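Long-range contacts in resiniferatoxin-binding, phosphotriesterase-related protein (Rhodobacter sphaeroides 2.4.1, PDB 3K2G), which probably hydrolyses phosphoric esters as a TIM-barrel, phosphotriesterase-family enzyme with two zinc ions in its active site: residues B[6-11]-B[160-165]; B[91-96]-B[123-128]; B[131-136]-B[170-175]; B[208-213]-B[234-239]; B[216-221]-B[249-254]. All coordinates share one frame; numbering follows the deposited sequence.

From the N terminus, interaction 1 closes the longest loop, bringing the lead-in 6-11 back to the end of helix 150-162. Nested inside that loop, interaction 2 joins helix 85-97 to the end of helix 115-125 and the start of the next strand. Interaction 3 crosses interaction 1, since 160-165 falls between 131-136 and 170-175; the two touch through Glu160 and Ile172. Interaction 4 opens afterwards and pairs neighbouring barrel strands, its zinc-binding His209 lying against Tyr136 of interaction 3. Interaction 5 crosses interaction 4 and packs helix 217-226 on helix 246-255, outside the strand ends that carry the zinc.

Interaction 1 (B[6-11]-B[160-165]); sequences LSPCHV and EALEGT
The CD2 methyl of Leu162 reaches across to the backbone of Leu6 and Ser7, lying 3.4 Å from Leu6 O and 3.7 Å from Ser7 CA. CG of Leu162 stands opposite its carbonyl carbon and next to its backbone N (chi1 -53°), which swings this branch toward 6-11. Pro8 meets the same methyl at a slant through its CD, 4.1 Å from Leu162 CD2. A second approach is made by Ser7 and Ala161, whose CB atoms are 4.4 Å apart. No direct hydrogen bond joins the segments; instead a water accepts from Ser7 OG (2.7 Å to the water oxygen) and donates to Ala161 O (2.8 Å). The contact thus sets the N-terminal lead-in against the last turn of helix 150-162, on the outside of the TIM barrel and away from the zinc site. Within 6-11, Ser7 to His10 form a type I turn, closed by a weak bond from His10 N to Ser7 O. Further along, Pro8 also touches Arg171, while the backbone of Ser7 is bonded to Thr202 at the end of helix 186-202.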
# COMPACT_ATOMS: atom_id res chain seq x y z
N LEU B 6 24.74 -40.86 7.32
CA LEU B 6 24.96 -39.68 6.49
C LEU B 6 25.36 -40.00 5.06
O LEU B 6 26.19 -40.88 4.81
CB LEU B 6 26.04 -38.79 7.11
CG LEU B 6 25.70 -38.05 8.40
CD1 LEU B 6 26.92 -37.29 8.89
CD2 LEU B 6 24.54 -37.11 8.16
N SER B 7 24.76 -39.28 4.12
CA SER B 7 25.10 -39.44 2.72
C SER B 7 26.55 -39.03 2.58
O SER B 7 27.03 -38.17 3.33
CB SER B 7 24.25 -38.52 1.84
OG SER B 7 24.91 -38.25 0.62
N PRO B 8 27.29 -39.63 1.64
CA PRO B 8 28.69 -39.25 1.47
C PRO B 8 28.75 -37.78 1.05
O PRO B 8 29.80 -37.15 1.10
CB PRO B 8 29.17 -40.19 0.36
CG PRO B 8 28.35 -41.41 0.60
CD PRO B 8 26.98 -40.84 0.85
N CYS B 9 27.61 -37.25 0.61
CA CYS B 9 27.53 -35.85 0.19
C CYS B 9 26.55 -35.04 1.05
O CYS B 9 25.77 -34.24 0.52
CB CYS B 9 27.11 -35.75 -1.28
SG CYS B 9 28.28 -36.48 -2.43
N HIS B 10 26.59 -35.26 2.36
CA HIS B 10 25.71 -34.53 3.27
C HIS B 10 26.10 -33.05 3.22
O HIS B 10 27.16 -32.71 2.71
CB HIS B 10 25.81 -35.09 4.70
CG HIS B 10 27.20 -35.05 5.27
ND1 HIS B 10 27.67 -34.00 6.03
CD2 HIS B 10 28.22 -35.95 5.19
CE1 HIS B 10 28.92 -34.25 6.39
NE2 HIS B 10 29.27 -35.42 5.90
N VAL B 11 25.24 -32.17 3.73
CA VAL B 11 25.51 -30.74 3.67
C VAL B 11 26.80 -30.24 4.32
O VAL B 11 27.24 -29.13 4.04
CB VAL B 11 24.31 -29.94 4.23
CG1 VAL B 11 23.09 -30.20 3.34
CG2 VAL B 11 24.02 -30.36 5.66
N GLU B 160 18.28 -44.84 -0.86
CA GLU B 160 18.59 -44.23 -2.16
C GLU B 160 19.76 -43.26 -2.05
O GLU B 160 20.41 -42.95 -3.04
CB GLU B 160 17.35 -43.51 -2.70
CG GLU B 160 16.11 -44.39 -2.70
CD GLU B 160 14.93 -43.76 -3.41
OE1 GLU B 160 14.64 -42.57 -3.15
OE2 GLU B 160 14.29 -44.46 -4.21
N ALA B 161 20.01 -42.77 -0.84
CA ALA B 161 21.11 -41.85 -0.61
C ALA B 161 22.42 -42.60 -0.41
O ALA B 161 23.49 -42.10 -0.76
CB ALA B 161 20.82 -40.97 0.61
N LEU B 162 22.35 -43.80 0.14
CA LEU B 162 23.56 -44.57 0.42
C LEU B 162 23.88 -45.72 -0.53
O LEU B 162 25.05 -46.00 -0.78
CB LEU B 162 23.49 -45.11 1.85
CG LEU B 162 23.22 -44.09 2.97
CD1 LEU B 162 23.06 -44.83 4.29
CD2 LEU B 162 24.35 -43.07 3.06
N GLU B 163 22.85 -46.38 -1.06
CA GLU B 163 23.04 -47.52 -1.95
C GLU B 163 22.79 -47.25 -3.43
O GLU B 163 23.70 -47.30 -4.25
CB GLU B 163 22.15 -48.68 -1.52
CG GLU B 163 22.29 -49.04 -0.06
CD GLU B 163 21.30 -50.10 0.36
OE1 GLU B 163 21.37 -51.22 -0.19
OE2 GLU B 163 20.45 -49.81 1.23
N GLY B 164 21.53 -46.99 -3.76
CA GLY B 164 21.17 -46.73 -5.14
C GLY B 164 19.68 -46.49 -5.27
O GLY B 164 18.95 -46.58 -4.29
N THR B 165 19.23 -46.19 -6.48
CA THR B 165 17.82 -45.90 -6.71
C THR B 165 17.22 -46.62 -7.91
O THR B 165 17.86 -46.77 -8.94
CB THR B 165 17.61 -44.39 -6.92
OG1 THR B 165 18.27 -43.67 -5.88
CG2 THR B 165 16.12 -44.06 -6.91
O HOH W 1 23.71 -39.40 -1.50

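Interaction 2 (B[91-96]-B[123-128]); sequences EVKQFA and AETGVQ
Two consecutive helices of the TIM barrel's outer layer meet here: helix 85-97 lies against the last turn of helix 115-125 and the chain that leads from it into strand 128-131. Val92, Ala96, Thr125 and Val127 form the apolar centre. Val92 CG1 lies 3.9 Å from both Thr125 CG2 and Val127 CG2, so one methyl fits against two branches of the other segment. The side chains of Val92 and Thr125 run at about a right angle to each other. Val127 holds its CG2 beside its own backbone N, opposite the carbonyl carbon, with CG1 trans to that N (chi1 171°); this brings CG2 to 3.6 Å from Ala96 CB. Inward, both Val92 and Val127 rest on Ile103 of strand 102-105. Lys93 is extended past CG and lays its CE 3.6 Å from Glu124 O, while its CG passes Thr125 CG2. Thr125 turns its methyl to the neighbouring helix and its OG1 to its own chain, accepting from Val127 N ahead at 3.1 Å in an ST turn and bonding Ile121 O one turn back. Gly126, the first residue past the helix, has positive phi and turns the chain toward Val127. No hydrogen bond crosses between the segments, so the contact rests mainly on methyl packing; Lys93 contributes its methylene chain rather than a salt bridge, and the carboxylate of Glu124 pairs with Arg120 instead.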
# COMPACT_ATOMS: atom_id res chain seq x y z
N GLU B 91 16.70 -29.17 -25.35
CA GLU B 91 16.24 -28.05 -24.55
C GLU B 91 17.23 -27.72 -23.43
O GLU B 91 17.44 -26.56 -23.11
CB GLU B 91 14.87 -28.36 -23.96
CG GLU B 91 13.73 -28.41 -24.99
CD GLU B 91 13.25 -27.02 -25.41
OE1 GLU B 91 13.30 -26.09 -24.58
OE2 GLU B 91 12.80 -26.87 -26.57
N VAL B 92 17.84 -28.75 -22.85
CA VAL B 92 18.81 -28.55 -21.79
C VAL B 92 20.11 -27.96 -22.35
O VAL B 92 20.78 -27.17 -21.68
CB VAL B 92 19.11 -29.88 -21.05
CG1 VAL B 92 20.32 -29.72 -20.12
CG2 VAL B 92 17.89 -30.31 -20.24
N LYS B 93 20.45 -28.33 -23.57
CA LYS B 93 21.66 -27.79 -24.18
C LYS B 93 21.58 -26.27 -24.29
O LYS B 93 22.61 -25.59 -24.35
CB LYS B 93 21.90 -28.41 -25.55
CG LYS B 93 22.39 -29.85 -25.50
CD LYS B 93 22.67 -30.37 -26.90
CE LYS B 93 23.14 -31.82 -26.87
NZ LYS B 93 23.41 -32.35 -28.24
N GLN B 94 20.36 -25.73 -24.33
CA GLN B 94 20.20 -24.28 -24.42
C GLN B 94 20.69 -23.62 -23.13
O GLN B 94 21.29 -22.54 -23.15
CB GLN B 94 18.73 -23.92 -24.63
CG GLN B 94 18.20 -24.22 -26.01
CD GLN B 94 16.75 -23.83 -26.14
OE1 GLN B 94 16.35 -22.74 -25.72
NE2 GLN B 94 15.94 -24.71 -26.73
N PHE B 95 20.41 -24.28 -22.01
CA PHE B 95 20.82 -23.78 -20.69
C PHE B 95 22.34 -23.81 -20.63
O PHE B 95 22.97 -22.83 -20.23
CB PHE B 95 20.23 -24.67 -19.60
CG PHE B 95 20.70 -24.33 -18.21
CD1 PHE B 95 20.58 -23.03 -17.72
CD2 PHE B 95 21.20 -25.32 -17.37
CE1 PHE B 95 20.96 -22.72 -16.41
CE2 PHE B 95 21.57 -25.03 -16.05
CZ PHE B 95 21.45 -23.73 -15.57
N ALA B 96 22.92 -24.94 -21.03
CA ALA B 96 24.37 -25.08 -21.03
C ALA B 96 24.96 -24.04 -21.98
O ALA B 96 26.03 -23.48 -21.72
CB ALA B 96 24.76 -26.48 -21.48
N ALA B 123 24.86 -37.13 -19.62
CA ALA B 123 25.93 -37.60 -20.49
C ALA B 123 25.97 -36.84 -21.82
O ALA B 123 27.03 -36.39 -22.25
CB ALA B 123 25.78 -39.09 -20.75
N GLU B 124 24.82 -36.68 -22.46
CA GLU B 124 24.76 -35.99 -23.75
C GLU B 124 24.79 -34.46 -23.72
O GLU B 124 25.13 -33.83 -24.71
CB GLU B 124 23.54 -36.45 -24.54
CG GLU B 124 23.58 -37.91 -24.95
CD GLU B 124 22.38 -38.31 -25.77
OE1 GLU B 124 22.03 -37.56 -26.70
OE2 GLU B 124 21.79 -39.38 -25.50
N THR B 125 24.44 -33.87 -22.58
CA THR B 125 24.43 -32.41 -22.48
C THR B 125 25.65 -31.85 -21.77
O THR B 125 26.03 -30.70 -21.99
CB THR B 125 23.19 -31.91 -21.73
OG1 THR B 125 23.26 -32.35 -20.37
CG2 THR B 125 21.92 -32.45 -22.37
N GLY B 126 26.27 -32.67 -20.93
CA GLY B 126 27.44 -32.21 -20.20
C GLY B 126 27.02 -31.43 -18.97
O GLY B 126 27.86 -30.89 -18.25
N VAL B 127 25.72 -31.37 -18.73
CA VAL B 127 25.17 -30.66 -17.59
C VAL B 127 25.00 -31.64 -16.43
O VAL B 127 24.46 -32.73 -16.60
CB VAL B 127 23.80 -30.03 -17.94
CG1 VAL B 127 23.12 -29.48 -16.69
CG2 VAL B 127 23.99 -28.91 -18.97
N GLN B 128 25.47 -31.25 -15.25
CA GLN B 128 25.37 -32.09 -14.06
C GLN B 128 23.94 -32.12 -13.54
O GLN B 128 23.30 -31.08 -13.43
CB GLN B 128 26.32 -31.57 -12.98
CG GLN B 128 27.74 -31.36 -13.49
CD GLN B 128 28.62 -30.60 -12.52
OE1 GLN B 128 28.22 -29.56 -11.99
NE2 GLN B 128 29.83 -31.10 -12.31

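Interaction 3 (B[131-136]-B[170-175]); sequences MGAGYY and ARIGLI. With DTV ((2S,3S)-1,4-dimercaptobutane-2,3-diol), chain K.
Hydrogen bonds converge on Met131 O: Gly173 N donates to it at 3.0 Å, lying in the carbonyl plane with an N-H...O angle of 163°, and Leu174 N adds a weak bond at 3.5 Å. A water extends the pairing, accepting from Met131 N and donating to Arg171 O. Beside them, Gly132 CA points a C-H at Leu174 O (3.3 Å). The apolar contacts lie around Ile172. Its CD1 is 3.7 Å from Ala133 CB, and its CG2 is close to the methyl CE of Met131, a selenomethionine; CG2 also abuts the polar Gly132 O. Met131 leaves the backbone with CG trans to its N and then bends at chi3 (70°), which carries CE over to Ala170 CB at 4.1 Å. Leu174 CD2 lies 3.4 Å from Gly132 CA. Of these residues Tyr136 meets the ligand: Tyr136 OH hydrogen-bonds DTV O3 at 2.7 Å. The ligand's C3 lies at the ring edge, near its plane. The end of strand 128-131 and the chain leading into the next strand, 175-178, are joined in this way, and the first leads to Tyr136, a residue of the binuclear zinc site at the mouth of a phosphotriesterase-family TIM barrel.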
# COMPACT_ATOMS: atom_id res chain seq x y z
N MSE B 131 19.50 -35.69 -8.44
CA MSE B 131 18.21 -36.37 -8.35
C MSE B 131 17.54 -36.33 -6.97
O MSE B 131 18.19 -36.50 -5.94
CB MSE B 131 18.38 -37.83 -8.78
CG MSE B 131 17.14 -38.72 -8.66
SE MSE B 131 17.48 -40.46 -9.51
CE MSE B 131 18.75 -41.13 -8.19
N GLY B 132 16.23 -36.09 -6.99
CA GLY B 132 15.45 -36.02 -5.76
C GLY B 132 14.85 -37.35 -5.35
O GLY B 132 15.16 -38.39 -5.92
N ALA B 133 13.98 -37.31 -4.35
CA ALA B 133 13.35 -38.52 -3.84
C ALA B 133 12.15 -38.22 -2.94
O ALA B 133 11.84 -37.06 -2.66
CB ALA B 133 14.37 -39.34 -3.07
N GLY B 134 11.48 -39.28 -2.49
CA GLY B 134 10.32 -39.11 -1.63
C GLY B 134 9.01 -39.20 -2.40
O GLY B 134 8.99 -39.53 -3.59
N TYR B 135 7.92 -38.89 -1.71
CA TYR B 135 6.59 -38.93 -2.31
C TYR B 135 6.01 -37.55 -2.55
O TYR B 135 6.32 -36.59 -1.83
CB TYR B 135 5.66 -39.75 -1.42
CG TYR B 135 6.04 -41.22 -1.39
CD1 TYR B 135 5.69 -42.07 -2.45
CD2 TYR B 135 6.81 -41.74 -0.35
CE1 TYR B 135 6.09 -43.40 -2.46
CE2 TYR B 135 7.22 -43.07 -0.36
CZ TYR B 135 6.86 -43.90 -1.42
OH TYR B 135 7.28 -45.21 -1.43
N TYR B 136 5.17 -37.45 -3.57
CA TYR B 136 4.54 -36.20 -3.96
C TYR B 136 3.14 -36.07 -3.36
O TYR B 136 2.84 -36.68 -2.33
CB TYR B 136 4.50 -36.13 -5.48
CG TYR B 136 4.35 -34.74 -6.05
CD1 TYR B 136 5.08 -33.68 -5.52
CD2 TYR B 136 3.52 -34.51 -7.15
CE1 TYR B 136 4.99 -32.41 -6.08
CE2 TYR B 136 3.43 -33.24 -7.71
CZ TYR B 136 4.17 -32.19 -7.17
OH TYR B 136 4.11 -30.94 -7.74
N ALA B 170 22.70 -45.28 -8.89
CA ALA B 170 22.64 -43.82 -8.86
C ALA B 170 22.05 -43.46 -7.51
O ALA B 170 21.04 -44.03 -7.09
CB ALA B 170 21.77 -43.30 -9.99
N ARG B 171 22.68 -42.52 -6.81
CA ARG B 171 22.19 -42.10 -5.51
C ARG B 171 21.61 -40.69 -5.56
O ARG B 171 21.97 -39.88 -6.42
CB ARG B 171 23.32 -42.21 -4.48
CG ARG B 171 23.72 -43.66 -4.23
CD ARG B 171 24.88 -43.79 -3.28
NE ARG B 171 26.14 -43.40 -3.90
CZ ARG B 171 27.32 -43.45 -3.28
NH1 ARG B 171 27.39 -43.86 -2.02
NH2 ARG B 171 28.42 -43.09 -3.92
N ILE B 172 20.68 -40.40 -4.64
CA ILE B 172 20.05 -39.09 -4.61
C ILE B 172 20.95 -38.05 -3.97
O ILE B 172 21.82 -38.38 -3.17
CB ILE B 172 18.71 -39.14 -3.84
CG1 ILE B 172 18.94 -39.59 -2.40
CG2 ILE B 172 17.74 -40.07 -4.56
CD1 ILE B 172 17.69 -39.55 -1.54
N GLY B 173 20.74 -36.79 -4.33
CA GLY B 173 21.55 -35.71 -3.80
C GLY B 173 20.71 -34.70 -3.07
O GLY B 173 21.21 -33.74 -2.48
N LEU B 174 19.40 -34.91 -3.12
CA LEU B 174 18.45 -34.03 -2.47
C LEU B 174 17.24 -34.88 -2.12
O LEU B 174 16.95 -35.87 -2.80
CB LEU B 174 18.04 -32.89 -3.41
CG LEU B 174 16.60 -32.37 -3.38
CD1 LEU B 174 16.60 -30.86 -3.33
CD2 LEU B 174 15.85 -32.85 -4.62
N ILE B 175 16.56 -34.52 -1.05
CA ILE B 175 15.38 -35.24 -0.63
C ILE B 175 14.19 -34.48 -1.13
O ILE B 175 13.79 -33.49 -0.50
CB ILE B 175 15.27 -35.31 0.91
CG1 ILE B 175 16.47 -36.06 1.48
CG2 ILE B 175 13.94 -35.94 1.30
CD1 ILE B 175 16.39 -36.33 2.97
S1 DTV K . -0.19 -29.15 -8.35
C1 DTV K . 1.22 -30.27 -8.82
C2 DTV K . 1.21 -30.69 -10.29
O2 DTV K . 1.31 -29.51 -11.08
C3 DTV K . 2.39 -31.62 -10.60
O3 DTV K . 3.60 -30.93 -10.36
C4 DTV K . 2.39 -32.10 -12.05
S4 DTV K . 2.99 -33.80 -12.21
O HOH W 2 21.76 -37.30 -7.53

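Interaction 4 (B[208-213]-B[234-239]); sequences VHLPGW and TVLCHM. With ZN (zinc ion), chain J.
His209 and His238 reach one zinc ion through different torsions: CG of His209 lies trans to its backbone N (chi1 161°), whereas CG of His238 stands opposite its carbonyl carbon (chi1 -43°) on a backbone of positive phi. His209 ND1 binds the metal at 2.1 Å and His238 NE2 at 2.3 Å. The rings meet obliquely, their planes 77° apart, and the two ligating nitrogens approach closely because they share the ion. Two waters and Glu177 also bind it. His238 is steadied on three sides: Asp262 takes a hydrogen bond from its ND1, Cys237 CB lies over one ring face, and Leu210 O sits at the edge, 3.3 Å from His238 CD2. One residue before His209, Val208 pairs with Leu236 in parallel fashion. Val208 N donates to Val235 O at 2.8 Å, almost straight, and Cys237 N donates to Val208 O at 2.9 Å. Leu210 turns to the helix side of the sheet, where its CD1 packs on Leu236 CB (3.7 Å) and on the selenium of Met239; Ala217 and Val220 of helix 217-226 cover it as well. Farther along, a water is held between Gly212 O and His238 O. Strands 206-208 and 234-236 are adjacent in the parallel barrel, and each delivers a histidine just beyond its C-terminal end, the arrangement of the binuclear metal centre in TIM-barrel enzymes of the amidohydrolase superfamily, such as phosphotriesterase.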
# COMPACT_ATOMS: atom_id res chain seq x y z
N VAL B 208 10.51 -28.96 -0.25
CA VAL B 208 9.08 -29.18 -0.08
C VAL B 208 8.19 -28.38 -1.02
O VAL B 208 8.29 -27.16 -1.13
CB VAL B 208 8.66 -28.85 1.38
CG1 VAL B 208 7.19 -29.17 1.59
CG2 VAL B 208 9.51 -29.64 2.36
N HIS B 209 7.30 -29.11 -1.70
CA HIS B 209 6.34 -28.51 -2.61
C HIS B 209 5.24 -27.85 -1.77
O HIS B 209 4.65 -28.46 -0.89
CB HIS B 209 5.70 -29.58 -3.50
CG HIS B 209 4.41 -29.15 -4.13
ND1 HIS B 209 4.30 -28.84 -5.47
CD2 HIS B 209 3.18 -28.97 -3.60
CE1 HIS B 209 3.06 -28.48 -5.74
NE2 HIS B 209 2.36 -28.54 -4.62
N LEU B 210 4.97 -26.58 -2.07
CA LEU B 210 3.92 -25.84 -1.37
C LEU B 210 2.81 -25.52 -2.33
O LEU B 210 3.02 -25.43 -3.54
CB LEU B 210 4.47 -24.54 -0.80
CG LEU B 210 5.48 -24.56 0.34
CD1 LEU B 210 5.94 -23.14 0.71
CD2 LEU B 210 4.83 -25.22 1.54
N PRO B 211 1.68 -25.57 -1.82
CA PRO B 211 0.56 -24.95 -2.54
C PRO B 211 0.61 -23.42 -2.50
O PRO B 211 0.21 -22.86 -1.49
CB PRO B 211 -0.66 -25.37 -1.71
CG PRO B 211 -0.15 -25.50 -0.33
CD PRO B 211 1.29 -25.90 -0.46
N GLY B 212 1.44 -22.97 -3.41
CA GLY B 212 1.77 -21.54 -3.48
C GLY B 212 0.72 -20.46 -3.21
O GLY B 212 0.99 -19.46 -2.51
N TRP B 213 -0.53 -20.82 -3.66
CA TRP B 213 -1.57 -19.80 -3.55
C TRP B 213 -2.20 -19.88 -2.18
O TRP B 213 -3.19 -19.23 -1.92
CB TRP B 213 -2.64 -19.97 -4.66
CG TRP B 213 -2.18 -19.49 -5.98
CD1 TRP B 213 -2.35 -18.24 -6.51
CD2 TRP B 213 -1.46 -20.24 -6.95
NE1 TRP B 213 -1.78 -18.17 -7.76
CE2 TRP B 213 -1.22 -19.39 -8.05
CE3 TRP B 213 -0.98 -21.56 -7.00
CZ2 TRP B 213 -0.53 -19.81 -9.19
CZ3 TRP B 213 -0.29 -21.98 -8.13
CH2 TRP B 213 -0.07 -21.11 -9.21
N THR B 234 16.42 -26.46 4.11
CA THR B 234 15.06 -26.82 3.70
C THR B 234 14.65 -25.77 2.67
O THR B 234 14.78 -24.57 2.92
CB THR B 234 14.07 -26.77 4.88
OG1 THR B 234 14.41 -27.78 5.84
CG2 THR B 234 12.64 -27.00 4.39
N VAL B 235 14.16 -26.22 1.52
CA VAL B 235 13.75 -25.33 0.45
C VAL B 235 12.23 -25.35 0.29
O VAL B 235 11.64 -26.42 0.11
CB VAL B 235 14.37 -25.77 -0.90
CG1 VAL B 235 13.87 -24.85 -2.02
CG2 VAL B 235 15.90 -25.72 -0.82
N LEU B 236 11.61 -24.18 0.37
CA LEU B 236 10.17 -24.06 0.21
C LEU B 236 9.89 -23.69 -1.24
O LEU B 236 10.24 -22.59 -1.67
CB LEU B 236 9.61 -22.97 1.13
CG LEU B 236 9.79 -23.20 2.64
CD1 LEU B 236 9.37 -21.95 3.39
CD2 LEU B 236 8.95 -24.39 3.08
N CYS B 237 9.26 -24.60 -1.97
CA CYS B 237 8.95 -24.39 -3.39
C CYS B 237 7.73 -23.55 -3.69
O CYS B 237 6.83 -23.40 -2.85
CB CYS B 237 8.75 -25.74 -4.10
SG CYS B 237 10.16 -26.87 -4.05
N HIS B 238 7.70 -23.01 -4.90
CA HIS B 238 6.56 -22.22 -5.38
C HIS B 238 6.20 -21.00 -4.56
O HIS B 238 5.04 -20.81 -4.18
CB HIS B 238 5.36 -23.16 -5.52
CG HIS B 238 5.71 -24.47 -6.15
ND1 HIS B 238 6.57 -24.57 -7.23
CD2 HIS B 238 5.33 -25.74 -5.85
CE1 HIS B 238 6.70 -25.85 -7.56
NE2 HIS B 238 5.96 -26.57 -6.74
N MSE B 239 7.18 -20.16 -4.30
CA MSE B 239 6.94 -18.95 -3.52
C MSE B 239 6.33 -17.83 -4.36
O MSE B 239 5.70 -16.92 -3.81
CB MSE B 239 8.24 -18.47 -2.90
CG MSE B 239 8.79 -19.45 -1.85
SE MSE B 239 7.50 -19.87 -0.46
CE MSE B 239 7.30 -18.08 0.25
ZN ZN J . 5.62 -28.81 -7.14
O HOH W 3 3.66 -19.22 -2.23
O HOH W 4 6.33 -28.71 -9.14
O HOH W 5 3.86 -28.14 -8.65

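Interaction 5 (B[216-221]-B[249-254]); sequences LAHRVL and QATLAQ
Leu252, the residue most buried by this contact, pushes its CD2 methyl over the ring of His218, 3.5 Å from the centroid and almost straight above the ring centre, a clear CH-pi contact. The same CD2 lies 3.8 Å from Leu221 CD1, and the other branch, CD1, is pressed to 3.4 Å from Ala217 CB, tighter than usual van der Waals contact. Both methyls of Leu252 are therefore in use between the helices, and Leu236 of strand 234-236 also packs on this side chain. His218 comes next in buried surface. Its CG lies opposite the carbonyl carbon, beside the backbone N (chi1 -83°), and the ring extends across to Thr251. There His218 NE2 donates to Thr251 OG1 at 2.9 Å, with an N-H...O angle of 155° and the oxygen practically in the ring plane. Thr251 OG1 sits between its own backbone N and carbonyl carbon, close enough to the preceding turn to bond Val247 O as well. The axes of helix segments 217-221 and 249-254 run 14° from parallel and 10.6 Å apart, as neighbouring outer helices of a TIM barrel do. Gln254 of a second subunit packs on His218, placing this edge at a subunit interface. The imidazole is thus gripped through one face by a methyl and at one nitrogen by a hydroxyl, which fixes its rotation and is consistent with a proton on NE2.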
# COMPACT_ATOMS: atom_id res chain seq x y z
N LEU B 216 0.60 -22.22 3.87
CA LEU B 216 0.89 -23.33 4.79
C LEU B 216 2.37 -23.50 5.13
O LEU B 216 2.74 -24.42 5.86
CB LEU B 216 0.37 -24.65 4.19
CG LEU B 216 -1.14 -24.78 3.94
CD1 LEU B 216 -1.43 -26.11 3.24
CD2 LEU B 216 -1.89 -24.71 5.26
N ALA B 217 3.21 -22.61 4.60
CA ALA B 217 4.66 -22.70 4.82
C ALA B 217 5.12 -22.76 6.28
O ALA B 217 6.00 -23.56 6.62
CB ALA B 217 5.36 -21.55 4.10
N HIS B 218 4.56 -21.92 7.15
CA HIS B 218 4.97 -21.94 8.54
C HIS B 218 4.59 -23.26 9.22
O HIS B 218 5.32 -23.75 10.07
CB HIS B 218 4.39 -20.74 9.30
CG HIS B 218 5.19 -19.49 9.14
ND1 HIS B 218 6.46 -19.34 9.66
CD2 HIS B 218 4.91 -18.33 8.50
CE1 HIS B 218 6.93 -18.15 9.34
NE2 HIS B 218 6.01 -17.51 8.64
N ARG B 219 3.45 -23.83 8.84
CA ARG B 219 3.03 -25.11 9.41
C ARG B 219 3.99 -26.20 8.92
O ARG B 219 4.32 -27.14 9.65
CB ARG B 219 1.60 -25.46 9.00
CG ARG B 219 1.16 -26.84 9.48
CD ARG B 219 -0.25 -27.21 9.04
NE ARG B 219 -0.59 -28.58 9.43
CZ ARG B 219 -1.71 -29.21 9.08
NH1 ARG B 219 -2.61 -28.60 8.33
NH2 ARG B 219 -1.92 -30.46 9.49
N VAL B 220 4.44 -26.06 7.67
CA VAL B 220 5.37 -27.01 7.08
C VAL B 220 6.69 -26.96 7.84
O VAL B 220 7.23 -28.00 8.21
CB VAL B 220 5.66 -26.70 5.57
CG1 VAL B 220 6.97 -27.35 5.13
CG2 VAL B 220 4.52 -27.21 4.70
N LEU B 221 7.21 -25.75 8.06
CA LEU B 221 8.47 -25.60 8.78
C LEU B 221 8.34 -26.05 10.23
O LEU B 221 9.30 -26.58 10.81
CB LEU B 221 8.96 -24.15 8.72
CG LEU B 221 9.39 -23.65 7.34
CD1 LEU B 221 9.99 -22.24 7.47
CD2 LEU B 221 10.42 -24.60 6.72
N GLN B 249 6.54 -14.09 3.48
CA GLN B 249 7.80 -14.52 2.88
C GLN B 249 9.03 -14.21 3.71
O GLN B 249 9.91 -15.06 3.86
CB GLN B 249 7.96 -13.91 1.48
CG GLN B 249 6.83 -14.29 0.53
CD GLN B 249 7.18 -14.11 -0.94
OE1 GLN B 249 7.85 -13.15 -1.31
NE2 GLN B 249 6.71 -15.03 -1.78
N ALA B 250 9.11 -13.00 4.26
CA ALA B 250 10.26 -12.60 5.06
C ALA B 250 10.38 -13.42 6.35
O ALA B 250 11.48 -13.80 6.75
CB ALA B 250 10.19 -11.10 5.39
N THR B 251 9.25 -13.69 7.00
CA THR B 251 9.29 -14.45 8.24
C THR B 251 9.73 -15.89 8.02
O THR B 251 10.30 -16.52 8.91
CB THR B 251 7.94 -14.41 8.97
OG1 THR B 251 6.90 -14.82 8.08
CG2 THR B 251 7.66 -12.99 9.47
N LEU B 252 9.46 -16.40 6.82
CA LEU B 252 9.87 -17.76 6.47
C LEU B 252 11.36 -17.74 6.25
O LEU B 252 12.07 -18.65 6.68
CB LEU B 252 9.17 -18.21 5.19
CG LEU B 252 7.67 -18.47 5.35
CD1 LEU B 252 7.02 -18.58 3.97
CD2 LEU B 252 7.46 -19.74 6.16
N ALA B 253 11.85 -16.70 5.58
CA ALA B 253 13.27 -16.57 5.31
C ALA B 253 14.03 -16.45 6.63
O ALA B 253 15.09 -17.05 6.80
CB ALA B 253 13.54 -15.35 4.44
N GLN B 254 13.47 -15.66 7.55
CA GLN B 254 14.07 -15.44 8.86
C GLN B 254 14.23 -16.75 9.64
O GLN B 254 15.20 -16.92 10.38
CB GLN B 254 13.23 -14.45 9.67
CG GLN B 254 13.78 -14.17 11.06
CD GLN B 254 15.16 -13.54 11.02
OE1 GLN B 254 15.33 -12.45 10.48
NE2 GLN B 254 16.15 -14.21 11.59